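Local coordinates for fatty acid synthase 1, isoform A (Drosophila melanogaster, PDB 6FN6), which probably builds long-chain saturated fatty acids from acetyl-CoA and malonyl-CoA with NADPH, this chain being its dehydratase, enoylreductase and ketoreductase region, at residues C637-F643 against A655-S661. Residues are numbered along the deposited sequence; the frame is centred on the assembly and turned at random.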
loop_
_atom_site.group_PDB
_atom_site.type_symbol
_atom_site.label_atom_id
_atom_site.label_comp_id
_atom_site.label_asym_id
_atom_site.label_seq_id
_atom_site.Cartn_x
_atom_site.Cartn_y
_atom_site.Cartn_z
ATOM N N CYS A 637 2.044 27.315 24.978
ATOM C CA CYS A 637 0.678 26.912 25.294
ATOM C C CYS A 637 0.029 26.236 24.089
ATOM O O CYS A 637 -0.410 26.911 23.161
ATOM C CB CYS A 637 -0.141 28.130 25.731
ATOM S SG CYS A 637 -1.932 27.880 25.808
ATOM N N VAL A 638 -0.004 24.905 24.091
ATOM C CA VAL A 638 -0.515 24.156 22.943
ATOM C C VAL A 638 -1.589 23.131 23.315
ATOM O O VAL A 638 -2.319 22.656 22.449
ATOM C CB VAL A 638 0.642 23.457 22.202
ATOM C CG1 VAL A 638 1.591 24.484 21.623
ATOM C CG2 VAL A 638 1.393 22.521 23.141
ATOM N N LEU A 639 -1.684 22.784 24.592
ATOM C CA LEU A 639 -2.635 21.768 25.028
ATOM C C LEU A 639 -4.060 22.318 25.002
ATOM O O LEU A 639 -4.269 23.520 25.163
ATOM C CB LEU A 639 -2.279 21.278 26.435
ATOM C CG LEU A 639 -0.884 20.658 26.590
ATOM C CD1 LEU A 639 -0.567 20.397 28.058
ATOM C CD2 LEU A 639 -0.738 19.384 25.774
ATOM N N GLY A 640 -5.039 21.440 24.790
ATOM C CA GLY A 640 -6.433 21.851 24.795
ATOM C C GLY A 640 -7.007 22.038 23.406
ATOM O O GLY A 640 -6.694 23.017 22.729
ATOM N N LEU A 641 -7.857 21.105 22.984
ATOM C CA LEU A 641 -8.412 21.132 21.637
ATOM C C LEU A 641 -9.851 21.645 21.622
ATOM O O LEU A 641 -10.343 22.116 20.595
ATOM C CB LEU A 641 -8.356 19.733 21.029
ATOM C CG LEU A 641 -6.998 19.285 20.480
ATOM C CD1 LEU A 641 -7.050 17.808 20.143
ATOM C CD2 LEU A 641 -6.575 20.098 19.269
ATOM N N GLU A 642 -10.523 21.543 22.762
ATOM C CA GLU A 642 -11.917 21.958 22.874
ATOM C C GLU A 642 -12.246 22.351 24.307
ATOM O O GLU A 642 -11.470 22.083 25.223
ATOM C CB GLU A 642 -12.846 20.834 22.413
ATOM C CG GLU A 642 -12.738 19.571 23.256
ATOM C CD GLU A 642 -13.534 18.409 22.694
ATOM O OE1 GLU A 642 -14.632 18.641 22.144
ATOM O OE2 GLU A 642 -13.061 17.259 22.805
ATOM N N PHE A 643 -13.404 22.976 24.499
ATOM C CA PHE A 643 -13.832 23.376 25.833
ATOM C C PHE A 643 -15.308 23.756 25.875
ATOM O O PHE A 643 -15.908 24.101 24.856
ATOM C CB PHE A 643 -12.998 24.561 26.331
ATOM C CG PHE A 643 -13.280 25.849 25.607
ATOM C CD1 PHE A 643 -14.297 26.689 26.030
ATOM C CD2 PHE A 643 -12.530 26.222 24.504
ATOM C CE1 PHE A 643 -14.561 27.872 25.368
ATOM C CE2 PHE A 643 -12.790 27.405 23.839
ATOM C CZ PHE A 643 -13.808 28.230 24.272
ATOM N N ALA A 655 -16.974 24.991 22.339
ATOM C CA ALA A 655 -16.168 25.362 21.181
ATOM C C ALA A 655 -15.118 24.321 20.819
ATOM O O ALA A 655 -14.845 23.390 21.577
ATOM C CB ALA A 655 -15.492 26.695 21.441
ATOM N N MET A 656 -14.525 24.513 19.644
ATOM C CA MET A 656 -13.446 23.668 19.155
ATOM C C MET A 656 -12.328 24.565 18.635
ATOM O O MET A 656 -12.581 25.513 17.891
ATOM C CB MET A 656 -13.945 22.729 18.056
ATOM C CG MET A 656 -12.878 21.800 17.501
ATOM S SD MET A 656 -13.516 20.641 16.281
ATOM C CE MET A 656 -14.165 21.759 15.039
ATOM N N VAL A 657 -11.098 24.270 19.042
ATOM C CA VAL A 657 -9.950 25.095 18.685
ATOM C C VAL A 657 -8.748 24.223 18.341
ATOM O O VAL A 657 -8.700 23.053 18.718
ATOM C CB VAL A 657 -9.603 26.068 19.820
ATOM C CG1 VAL A 657 -10.623 27.195 19.888
ATOM C CG2 VAL A 657 -9.543 25.323 21.149
ATOM N N PRO A 658 -7.764 24.792 17.626
ATOM C CA PRO A 658 -6.551 24.034 17.302
ATOM C C PRO A 658 -5.686 23.757 18.523
ATOM O O PRO A 658 -5.005 22.731 18.582
ATOM C CB PRO A 658 -5.820 24.943 16.308
ATOM C CG PRO A 658 -6.331 26.303 16.578
ATOM C CD PRO A 658 -7.752 26.136 17.023
ATOM N N ALA A 659 -5.694 24.682 19.474
ATOM C CA ALA A 659 -4.931 24.521 20.699
ATOM C C ALA A 659 -5.373 25.539 21.739
ATOM O O ALA A 659 -6.228 26.382 21.465
ATOM C CB ALA A 659 -3.447 24.663 20.414
ATOM N N LYS A 660 -4.793 25.430 22.932
ATOM C CA LYS A 660 -4.852 26.476 23.955
ATOM C C LYS A 660 -6.169 26.522 24.731
ATOM O O LYS A 660 -6.481 27.539 25.353
ATOM C CB LYS A 660 -4.587 27.846 23.322
ATOM C CG LYS A 660 -3.276 27.929 22.555
ATOM C CD LYS A 660 -3.124 29.250 21.821
ATOM C CE LYS A 660 -1.743 29.379 21.189
ATOM N NZ LYS A 660 -0.640 29.333 22.195
ATOM N N SER A 661 -6.939 25.438 24.707
ATOM C CA SER A 661 -8.213 25.412 25.423
ATOM C C SER A 661 -8.018 24.971 26.868
ATOM O O SER A 661 -8.888 25.183 27.714
ATOM C CB SER A 661 -9.211 24.480 24.733
ATOM O OG SER A 661 -9.053 23.143 25.179
#
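Lys660 reaches back to Cys637, its NZ donating to Cys637 O at 2.6 Å, in the carbonyl plane on a lone pair. The chain runs straight to CE and then bends (chi4 -61°), which turns the ammonium onto that oxygen. Cys637 SG lies alongside the same chain, 3.5 Å from Lys660 CG. Ser661 OG gives its proton to the strand residue Glu642, at O, 2.6 Å away and from above the carbonyl plane. Ser661 N bonds to Gly640 O, Val657 N to Leu641 O at 2.8 Å, and Lys660 N weakly to Leu639 O. Phe643 and Ala655 form an antiparallel hydrogen-bonded pair; its Ala655 N to Phe643 O bond measures 2.9 Å. Over a face of the Phe643 ring sits Ala655 CB, a CH-pi contact 4.0 Å from the centroid. Ala668 of strand 665-669 touches both residues. The Glu642 side chain shares a sheet face with Met656; there its carboxylate accepts bonds from Cys690 N and Asn612 ND2. A methionine in place of Lys660 would probably leave Cys637 O without its ammonium donor and the loop around Cys637 less firmly held. Beyond the enoylreductase hairpin 642-646/652-656, loop thus joins loop mainly through the carbonyls of Cys637 and Leu639 to Leu641.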